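Epoxyqueuosine reductase (Streptococcus thermophilus, PDB 5D6S) is a QueG-family epoxyqueuosine reductase that carries cobalamin and iron-sulfur clusters in a single chain. Local coordinates at residues Y128-L136 with Y152-A160; S90-Y101 with Y189-E200. One frame throughout, in Å; residues are numbered along the deposited sequence.

How the contacts relate
Both contacts involve one antiparallel sheet, in the order 45-50, 93-100, 190-197, 152-155, and their centres lie about 9 Å apart. Contact 2 pairs its two central strands, while contact 1 sets helix 128-144 against edge strand 152-155 and the loop after it. Backbone bonds from Met155 N to Glu194 O (2.9 Å) and from Lys153 N to Ile196 O probably join the two, and Leu136 CD2 packs 3.4 Å from Ile97 CD1. Cobalamin touches both: its nearest atoms are about 3 Å from the side chain of Asp157 in contact 1 and about 4 Å from that of Leu192 in contact 2.

Contact 1: Y128-L136 with Y152-A160; sequences YHYVLQDKL and YKGMVDTGA
His129 and Asp157 make the polar link between the first turn of helix 128-144 and the loop that follows strand 152-155. The imidazole points its NE2 at Asp157 OD2 (2.7 Å, N-H...O angle 162°), and the acceptor lies close to the ring plane. On the carboxylate the bond arrives from the anti side, 30° out of plane. Asp157 CG stands opposite its own backbone N (chi1 -178°), which carries the acid toward the helix.

Tyr128 comes to the same carboxylate from another direction, its side chain crossing that of Asp157 at about a right angle. Its OH lies 3.1 Å from Asp157 CG, but the angles to both carboxylate oxygens are poor, and no hydrogen bond is made. The rings of Tyr128 and His129 lie face against face, His129 ND1 sitting over the centre of the phenol ring.

Below this polar end, Val156 is the apolar wedge. Its CG2 meets the edge of the Tyr128 ring at CD1 (4.0 Å) and also rests on Leu132 CB (3.9 Å), while CG1 lies against the Gln133 side chain, 3.6 Å from CG and nearer still to the amide OE1. One turn further on, Leu136 lays CD1 along the strand backbone, 4.1 Å from Gly154 CA.

Further hydrogen bonds tie this corner to its surroundings: His129 ND1 bonds to Asp127 OD1, and Asp157 N to Asp163 OD2, while Asp157 O accepts a bond from cobalamin. With a carboxylate at each nitrogen, the imidazole is fixed in rotation; its bond to Asp157 links helix 128-144 to a residue of the cobalamin pocket, consistent with holding the acid's side chain in place.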
loop_
_atom_site.group_PDB
_atom_site.type_symbol
_atom_site.label_atom_id
_atom_site.label_comp_id
_atom_site.label_asym_id
_atom_site.label_seq_id
_atom_site.Cartn_x
_atom_site.Cartn_y
_atom_site.Cartn_z
ATOM N N TYR A 128 1.606 9.624 -3.963
ATOM C CA TYR A 128 2.419 9.334 -5.150
ATOM C C TYR A 128 1.632 9.491 -6.454
ATOM O O TYR A 128 2.151 10.001 -7.432
ATOM C CB TYR A 128 3.110 7.951 -5.053
ATOM C CG TYR A 128 2.266 6.701 -5.224
ATOM C CD1 TYR A 128 1.965 6.209 -6.488
ATOM C CD2 TYR A 128 1.803 5.988 -4.128
ATOM C CE1 TYR A 128 1.229 5.043 -6.656
ATOM C CE2 TYR A 128 1.045 4.839 -4.292
ATOM C CZ TYR A 128 0.768 4.369 -5.570
ATOM O OH TYR A 128 0.009 3.230 -5.753
ATOM N N HIS A 129 0.383 9.056 -6.467
ATOM C CA HIS A 129 -0.454 9.204 -7.664
ATOM C C HIS A 129 -0.386 10.615 -8.187
ATOM O O HIS A 129 -0.287 10.814 -9.376
ATOM C CB HIS A 129 -1.939 8.857 -7.403
ATOM C CG HIS A 129 -2.170 7.436 -6.977
ATOM N ND1 HIS A 129 -1.985 7.007 -5.678
ATOM C CD2 HIS A 129 -2.581 6.351 -7.673
ATOM C CE1 HIS A 129 -2.268 5.719 -5.593
ATOM N NE2 HIS A 129 -2.635 5.299 -6.789
ATOM N N TYR A 130 -0.514 11.603 -7.315
ATOM C CA TYR A 130 -0.457 12.973 -7.789
ATOM C C TYR A 130 0.971 13.339 -8.228
ATOM O O TYR A 130 1.164 13.979 -9.262
ATOM C CB TYR A 130 -0.946 13.990 -6.751
ATOM C CG TYR A 130 -0.460 15.349 -7.166
ATOM C CD1 TYR A 130 -1.005 15.990 -8.289
ATOM C CD2 TYR A 130 0.628 15.951 -6.527
ATOM C CE1 TYR A 130 -0.514 17.214 -8.717
ATOM C CE2 TYR A 130 1.130 17.179 -6.943
ATOM C CZ TYR A 130 0.563 17.805 -8.039
ATOM O OH TYR A 130 1.059 19.019 -8.465
ATOM N N VAL A 131 1.967 12.954 -7.430
ATOM C CA VAL A 131 3.354 13.311 -7.714
ATOM C C VAL A 131 3.774 12.800 -9.104
ATOM O O VAL A 131 4.316 13.553 -9.913
ATOM C CB VAL A 131 4.331 12.792 -6.629
ATOM C CG1 VAL A 131 5.767 13.143 -6.981
ATOM C CG2 VAL A 131 4.006 13.385 -5.266
ATOM N N LEU A 132 3.520 11.525 -9.369
ATOM C CA LEU A 132 3.930 10.911 -10.627
ATOM C C LEU A 132 3.129 11.407 -11.833
ATOM O O LEU A 132 3.696 11.577 -12.896
ATOM C CB LEU A 132 3.892 9.374 -10.538
ATOM C CG LEU A 132 5.248 8.820 -10.119
ATOM C CD1 LEU A 132 5.620 9.304 -8.726
ATOM C CD2 LEU A 132 5.300 7.297 -10.214
ATOM N N GLN A 133 1.821 11.613 -11.683
ATOM C CA GLN A 133 1.023 12.139 -12.784
ATOM C C GLN A 133 1.539 13.507 -13.161
ATOM O O GLN A 133 1.576 13.832 -14.339
ATOM C CB GLN A 133 -0.474 12.191 -12.468
ATOM C CG GLN A 133 -1.219 10.941 -12.959
ATOM C CD GLN A 133 -2.478 10.631 -12.147
ATOM O OE1 GLN A 133 -2.632 9.548 -11.568
ATOM N NE2 GLN A 133 -3.380 11.604 -12.086
ATOM N N ASP A 134 1.952 14.304 -12.177
ATOM C CA ASP A 134 2.586 15.597 -12.452
ATOM C C ASP A 134 3.893 15.427 -13.257
ATOM O O ASP A 134 4.104 16.108 -14.264
ATOM C CB ASP A 134 2.858 16.351 -11.147
ATOM C CG ASP A 134 3.597 17.670 -11.366
ATOM O OD1 ASP A 134 2.950 18.626 -11.849
ATOM O OD2 ASP A 134 4.814 17.736 -11.039
ATOM N N LYS A 135 4.769 14.527 -12.810
ATOM C CA LYS A 135 6.023 14.210 -13.533
ATOM C C LYS A 135 5.814 13.721 -14.993
ATOM O O LYS A 135 6.465 14.210 -15.909
ATOM C CB LYS A 135 6.850 13.188 -12.741
ATOM C CG LYS A 135 7.616 13.813 -11.580
ATOM C CD LYS A 135 8.328 12.759 -10.753
ATOM C CE LYS A 135 9.367 13.346 -9.816
ATOM N NZ LYS A 135 8.880 14.526 -9.050
ATOM N N LEU A 136 4.905 12.769 -15.190
ATOM C CA LEU A 136 4.493 12.335 -16.536
ATOM C C LEU A 136 3.897 13.419 -17.429
ATOM O O LEU A 136 3.969 13.327 -18.646
ATOM C CB LEU A 136 3.444 11.222 -16.434
ATOM C CG LEU A 136 3.880 9.880 -15.871
ATOM C CD1 LEU A 136 2.731 8.896 -16.021
ATOM C CD2 LEU A 136 5.116 9.348 -16.573
ATOM N N TYR A 152 0.232 10.104 -26.509
ATOM C CA TYR A 152 0.539 9.424 -25.248
ATOM C C TYR A 152 -0.661 9.067 -24.389
ATOM O O TYR A 152 -1.785 9.480 -24.642
ATOM C CB TYR A 152 1.520 10.252 -24.419
ATOM C CG TYR A 152 1.012 11.608 -23.996
ATOM C CD1 TYR A 152 1.022 12.669 -24.874
ATOM C CD2 TYR A 152 0.565 11.841 -22.693
ATOM C CE1 TYR A 152 0.587 13.923 -24.478
ATOM C CE2 TYR A 152 0.141 13.099 -22.294
ATOM C CZ TYR A 152 0.158 14.130 -23.203
ATOM O OH TYR A 152 -0.303 15.369 -22.853
ATOM N N LYS A 153 -0.380 8.289 -23.352
ATOM C CA LYS A 153 -1.378 7.791 -22.426
ATOM C C LYS A 153 -0.648 7.428 -21.133
ATOM O O LYS A 153 0.100 6.461 -21.088
ATOM C CB LYS A 153 -2.080 6.589 -23.059
ATOM C CG LYS A 153 -2.963 5.776 -22.144
ATOM C CD LYS A 153 -4.023 6.621 -21.478
ATOM C CE LYS A 153 -5.080 5.718 -20.871
ATOM N NZ LYS A 153 -5.783 6.429 -19.778
ATOM N N GLY A 154 -0.857 8.229 -20.095
ATOM C CA GLY A 154 -0.160 8.055 -18.818
ATOM C C GLY A 154 -0.890 7.147 -17.843
ATOM O O GLY A 154 -2.103 7.191 -17.737
ATOM N N MET A 155 -0.132 6.349 -17.101
ATOM C CA MET A 155 -0.682 5.475 -16.068
ATOM C C MET A 155 0.158 5.516 -14.790
ATOM O O MET A 155 1.376 5.558 -14.852
ATOM C CB MET A 155 -0.746 4.033 -16.578
ATOM C CG MET A 155 -1.764 3.842 -17.668
ATOM S SD MET A 155 -1.747 2.136 -18.204
ATOM C CE MET A 155 -3.204 2.113 -19.250
ATOM N N VAL A 156 -0.495 5.479 -13.639
ATOM C CA VAL A 156 0.221 5.241 -12.384
ATOM C C VAL A 156 -0.720 4.581 -11.363
ATOM O O VAL A 156 -1.645 5.210 -10.878
ATOM C CB VAL A 156 0.913 6.531 -11.875
ATOM C CG1 VAL A 156 0.018 7.730 -12.073
ATOM C CG2 VAL A 156 1.354 6.401 -10.433
ATOM N N ASP A 157 -0.495 3.286 -11.134
ATOM C CA ASP A 157 -1.268 2.439 -10.224
ATOM C C ASP A 157 -2.680 2.141 -10.730
ATOM O O ASP A 157 -3.099 0.987 -10.771
ATOM C CB ASP A 157 -1.268 3.024 -8.806
ATOM C CG ASP A 157 -2.012 2.148 -7.797
ATOM O OD1 ASP A 157 -1.629 0.985 -7.572
ATOM O OD2 ASP A 157 -2.930 2.668 -7.141
ATOM N N THR A 158 -3.409 3.178 -11.118
ATOM C CA THR A 158 -4.847 3.071 -11.373
ATOM C C THR A 158 -5.154 2.737 -12.800
ATOM O O THR A 158 -6.305 2.578 -13.177
ATOM C CB THR A 158 -5.524 4.420 -11.101
ATOM O OG1 THR A 158 -4.918 5.437 -11.902
ATOM C CG2 THR A 158 -5.393 4.826 -9.648
ATOM N N GLY A 159 -4.115 2.647 -13.624
ATOM C CA GLY A 159 -4.261 2.220 -15.013
ATOM C C GLY A 159 -4.393 0.698 -15.160
ATOM O O GLY A 159 -4.247 -0.057 -14.191
ATOM N N ALA A 160 -4.600 0.253 -16.406
ATOM C CA ALA A 160 -4.863 -1.157 -16.745
ATOM C C ALA A 160 -3.621 -2.042 -16.822
ATOM O O ALA A 160 -3.686 -3.245 -16.576
ATOM C CB ALA A 160 -5.581 -1.237 -18.065
#

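Contact 2: S90-Y101 with Y189-E200; sequences SAKTIISIAVAY and YMYLGELITNLE
Strands 93-100 and 190-197 form an antiparallel ladder at the middle of the sheet, their axes 4.3 Å apart at 157°. Paired backbone bonds join Thr93 with Thr197, Ile95 with Leu195, Ile97 with Gly193 and Val99 with Tyr191, and Tyr101 N extends the ladder to Tyr189 O. A classic beta bulge interrupts the other end, where Thr197 O accepts from both Lys92 N (2.8 Å) and Thr93 N (3.2 Å). Just beyond, Thr197 OG1 takes the Leu199 N-H in an ST turn. Backbone oxygens of Met190 and Leu192 accept bonds from cobalamin.

Apolar contacts occupy both faces. Ile95, Ile97, Val99, Tyr191 and Leu195 share one, which helix 128-144 packs against through Leu132 and Leu136. The other carries Ile94, Ala98, Met190, Leu192 and Ile196; Ala98 CB touches Leu192 CD2 and Met190 SD, and helix 163-169 lies against this side. At Gly193 the bare CA leaves Ile97 CG1 lying 3.8 Å away, over the backbone.

Aromatic packing closes the Tyr101 end. With CG between its backbone N and carbonyl carbon (chi1 62°), Tyr101 folds back over the partner strand, with Tyr189 and Tyr191 on opposite faces of its ring. The Tyr191 ring makes an offset stack, planes 13° apart, whereas Tyr189 presents an edge, and its CB sits over the Tyr101 ring, 4.1 Å from the centroid.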
loop_
_atom_site.group_PDB
_atom_site.type_symbol
_atom_site.label_atom_id
_atom_site.label_comp_id
_atom_site.label_asym_id
_atom_site.label_seq_id
_atom_site.Cartn_x
_atom_site.Cartn_y
_atom_site.Cartn_z
ATOM N N SER A 90 -2.148 3.701 -31.494
ATOM C CA SER A 90 -0.870 4.140 -32.104
ATOM C C SER A 90 0.376 3.774 -31.274
ATOM O O SER A 90 1.430 4.410 -31.399
ATOM C CB SER A 90 -0.889 5.650 -32.356
ATOM O OG SER A 90 -0.663 6.365 -31.163
ATOM N N ALA A 91 0.252 2.732 -30.452
ATOM C CA ALA A 91 1.268 2.389 -29.469
ATOM C C ALA A 91 2.458 1.723 -30.119
ATOM O O ALA A 91 2.320 0.819 -30.930
ATOM C CB ALA A 91 0.689 1.486 -28.400
ATOM N N LYS A 92 3.631 2.174 -29.706
ATOM C CA LYS A 92 4.872 1.783 -30.326
ATOM C C LYS A 92 5.936 1.495 -29.262
ATOM O O LYS A 92 6.579 0.463 -29.295
ATOM C CB LYS A 92 5.320 2.898 -31.274
ATOM C CG LYS A 92 6.011 2.400 -32.526
ATOM C CD LYS A 92 5.033 1.710 -33.468
ATOM C CE LYS A 92 5.608 0.381 -33.945
ATOM N NZ LYS A 92 4.716 -0.325 -34.899
ATOM N N THR A 93 6.126 2.415 -28.325
ATOM C CA THR A 93 6.979 2.154 -27.171
ATOM C C THR A 93 6.273 2.540 -25.862
ATOM O O THR A 93 5.282 3.281 -25.873
ATOM C CB THR A 93 8.344 2.874 -27.288
ATOM O OG1 THR A 93 9.179 2.505 -26.184
ATOM C CG2 THR A 93 8.191 4.379 -27.279
ATOM N N ILE A 94 6.766 1.998 -24.745
ATOM C CA ILE A 94 6.289 2.345 -23.390
ATOM C C ILE A 94 7.473 2.807 -22.564
ATOM O O ILE A 94 8.487 2.127 -22.498
ATOM C CB ILE A 94 5.648 1.143 -22.645
ATOM C CG1 ILE A 94 4.388 0.652 -23.371
ATOM C CG2 ILE A 94 5.277 1.540 -21.228
ATOM C CD1 ILE A 94 3.865 -0.684 -22.883
ATOM N N ILE A 95 7.310 3.940 -21.897
ATOM C CA ILE A 95 8.358 4.505 -21.055
ATOM C C ILE A 95 7.978 4.307 -19.600
ATOM O O ILE A 95 7.000 4.885 -19.127
ATOM C CB ILE A 95 8.522 6.012 -21.294
ATOM C CG1 ILE A 95 8.626 6.291 -22.798
ATOM C CG2 ILE A 95 9.724 6.534 -20.528
ATOM C CD1 ILE A 95 8.601 7.765 -23.170
ATOM N N SER A 96 8.756 3.491 -18.898
ATOM C CA SER A 96 8.526 3.231 -17.491
ATOM C C SER A 96 9.311 4.219 -16.666
ATOM O O SER A 96 10.520 4.318 -16.847
ATOM C CB SER A 96 8.969 1.820 -17.116
ATOM O OG SER A 96 8.914 1.643 -15.709
ATOM N N ILE A 97 8.648 4.908 -15.731
ATOM C CA ILE A 97 9.361 5.756 -14.761
ATOM C C ILE A 97 9.377 5.163 -13.349
ATOM O O ILE A 97 8.570 4.305 -13.013
ATOM C CB ILE A 97 8.826 7.196 -14.710
ATOM C CG1 ILE A 97 7.397 7.242 -14.213
ATOM C CG2 ILE A 97 8.911 7.817 -16.087
ATOM C CD1 ILE A 97 7.007 8.641 -13.786
ATOM N N ALA A 98 10.355 5.599 -12.564
ATOM C CA ALA A 98 10.494 5.201 -11.179
ATOM C C ALA A 98 10.935 6.410 -10.370
ATOM O O ALA A 98 11.856 7.117 -10.773
ATOM C CB ALA A 98 11.503 4.084 -11.040
ATOM N N VAL A 99 10.242 6.675 -9.264
ATOM C CA VAL A 99 10.619 7.759 -8.364
ATOM C C VAL A 99 10.881 7.101 -7.034
ATOM O O VAL A 99 10.026 6.377 -6.518
ATOM C CB VAL A 99 9.516 8.818 -8.218
ATOM C CG1 VAL A 99 9.921 9.893 -7.220
ATOM C CG2 VAL A 99 9.221 9.461 -9.562
ATOM N N ALA A 100 12.059 7.346 -6.475
ATOM C CA ALA A 100 12.418 6.719 -5.218
ATOM C C ALA A 100 11.812 7.480 -4.044
ATOM O O ALA A 100 11.573 8.680 -4.144
ATOM C CB ALA A 100 13.927 6.642 -5.085
ATOM N N TYR A 101 11.575 6.771 -2.938
ATOM C CA TYR A 101 11.061 7.381 -1.698
ATOM C C TYR A 101 11.766 6.825 -0.458
ATOM O O TYR A 101 12.187 5.656 -0.436
ATOM C CB TYR A 101 9.540 7.191 -1.570
ATOM C CG TYR A 101 9.064 5.748 -1.478
ATOM C CD1 TYR A 101 8.764 5.030 -2.612
ATOM C CD2 TYR A 101 8.866 5.131 -0.260
ATOM C CE1 TYR A 101 8.287 3.725 -2.543
ATOM C CE2 TYR A 101 8.401 3.818 -0.178
ATOM C CZ TYR A 101 8.107 3.114 -1.323
ATOM O OH TYR A 101 7.654 1.803 -1.284
ATOM N N TYR A 189 12.127 0.488 -2.822
ATOM C CA TYR A 189 11.488 1.748 -2.393
ATOM C C TYR A 189 11.388 2.766 -3.514
ATOM O O TYR A 189 11.881 3.894 -3.409
ATOM C CB TYR A 189 12.131 2.311 -1.101
ATOM C CG TYR A 189 12.083 1.298 0.054
ATOM C CD1 TYR A 189 10.860 0.772 0.514
ATOM C CD2 TYR A 189 13.248 0.833 0.647
ATOM C CE1 TYR A 189 10.812 -0.155 1.543
ATOM C CE2 TYR A 189 13.202 -0.088 1.676
ATOM C CZ TYR A 189 11.984 -0.586 2.122
ATOM O OH TYR A 189 11.973 -1.499 3.165
ATOM N N MET A 190 10.667 2.346 -4.560
ATOM C CA MET A 190 10.302 3.193 -5.712
ATOM C C MET A 190 8.805 3.136 -6.065
ATOM O O MET A 190 8.196 2.050 -6.075
ATOM C CB MET A 190 11.044 2.749 -6.977
ATOM C CG MET A 190 12.553 2.577 -6.851
ATOM S SD MET A 190 13.224 1.797 -8.330
ATOM C CE MET A 190 12.679 0.086 -8.158
ATOM N N TYR A 191 8.236 4.312 -6.362
ATOM C CA TYR A 191 6.930 4.425 -7.021
ATOM C C TYR A 191 7.119 4.215 -8.515
ATOM O O TYR A 191 8.116 4.644 -9.076
ATOM C CB TYR A 191 6.331 5.821 -6.840
ATOM C CG TYR A 191 6.251 6.334 -5.406
ATOM C CD1 TYR A 191 5.714 5.558 -4.382
ATOM C CD2 TYR A 191 6.690 7.624 -5.082
ATOM C CE1 TYR A 191 5.627 6.044 -3.081
ATOM C CE2 TYR A 191 6.586 8.116 -3.786
ATOM C CZ TYR A 191 6.058 7.324 -2.787
ATOM O OH TYR A 191 5.962 7.813 -1.498
ATOM N N LEU A 192 6.168 3.559 -9.160
ATOM C CA LEU A 192 6.246 3.284 -10.597
ATOM C C LEU A 192 5.156 3.983 -11.408
ATOM O O LEU A 192 4.061 4.226 -10.923
ATOM C CB LEU A 192 6.164 1.777 -10.883
ATOM C CG LEU A 192 7.264 0.906 -10.269
ATOM C CD1 LEU A 192 7.160 -0.540 -10.758
ATOM C CD2 LEU A 192 8.640 1.482 -10.560
ATOM N N GLY A 193 5.498 4.295 -12.650
ATOM C CA GLY A 193 4.571 4.840 -13.630
ATOM C C GLY A 193 4.926 4.412 -15.051
ATOM O O GLY A 193 5.986 3.835 -15.290
ATOM N N GLU A 194 4.033 4.706 -15.987
ATOM C CA GLU A 194 4.225 4.406 -17.410
ATOM C C GLU A 194 3.664 5.512 -18.274
ATOM O O GLU A 194 2.612 6.067 -17.982
ATOM C CB GLU A 194 3.471 3.160 -17.850
ATOM C CG GLU A 194 3.820 1.905 -17.106
ATOM C CD GLU A 194 2.880 1.646 -15.973
ATOM O OE1 GLU A 194 3.376 1.604 -14.829
ATOM O OE2 GLU A 194 1.656 1.510 -16.231
ATOM N N LEU A 195 4.370 5.792 -19.363
ATOM C CA LEU A 195 3.854 6.635 -20.426
ATOM C C LEU A 195 3.840 5.796 -21.697
ATOM O O LEU A 195 4.888 5.552 -22.310
ATOM C CB LEU A 195 4.735 7.871 -20.591
ATOM C CG LEU A 195 4.204 8.949 -21.520
ATOM C CD1 LEU A 195 2.884 9.512 -21.028
ATOM C CD2 LEU A 195 5.235 10.063 -21.627
ATOM N N ILE A 196 2.658 5.305 -22.056
ATOM C CA ILE A 196 2.478 4.608 -23.327
ATOM C C ILE A 196 2.530 5.667 -24.416
ATOM O O ILE A 196 1.996 6.762 -24.247
ATOM C CB ILE A 196 1.133 3.873 -23.419
ATOM C CG1 ILE A 196 0.977 2.866 -22.284
ATOM C CG2 ILE A 196 1.030 3.118 -24.738
ATOM C CD1 ILE A 196 -0.436 2.325 -22.153
ATOM N N THR A 197 3.175 5.338 -25.532
ATOM C CA THR A 197 3.475 6.331 -26.564
ATOM C C THR A 197 3.595 5.741 -27.985
ATOM O O THR A 197 3.801 4.538 -28.169
ATOM C CB THR A 197 4.741 7.146 -26.176
ATOM O OG1 THR A 197 5.187 7.920 -27.287
ATOM C CG2 THR A 197 5.866 6.252 -25.765
ATOM N N ASN A 198 3.485 6.622 -28.984
ATOM C CA ASN A 198 3.626 6.248 -30.409
ATOM C C ASN A 198 5.029 6.486 -31.000
ATOM O O ASN A 198 5.195 6.495 -32.215
ATOM C CB ASN A 198 2.601 6.998 -31.254
ATOM C CG ASN A 198 2.924 8.475 -31.403
ATOM O OD1 ASN A 198 3.853 9.001 -30.781
ATOM N ND2 ASN A 198 2.131 9.161 -32.206
ATOM N N LEU A 199 6.028 6.658 -30.139
ATOM C CA LEU A 199 7.411 6.858 -30.567
ATOM C C LEU A 199 8.113 5.539 -30.890
ATOM O O LEU A 199 7.863 4.517 -30.263
ATOM C CB LEU A 199 8.202 7.607 -29.490
ATOM C CG LEU A 199 8.116 9.140 -29.447
ATOM C CD1 LEU A 199 6.745 9.663 -29.846
ATOM C CD2 LEU A 199 8.513 9.665 -28.071
ATOM N N GLU A 200 8.985 5.580 -31.891
ATOM C CA GLU A 200 9.833 4.445 -32.223
ATOM C C GLU A 200 11.113 4.685 -31.457
ATOM O O GLU A 200 11.839 5.627 -31.772
ATOM C CB GLU A 200 10.106 4.394 -33.734
ATOM C CG GLU A 200 10.307 2.993 -34.283
ATOM C CD GLU A 200 8.995 2.317 -34.647
ATOM O OE1 GLU A 200 8.226 2.887 -35.452
ATOM O OE2 GLU A 200 8.740 1.202 -34.132
HETATM O O HOH W 1 5.696 0.964 -14.749
#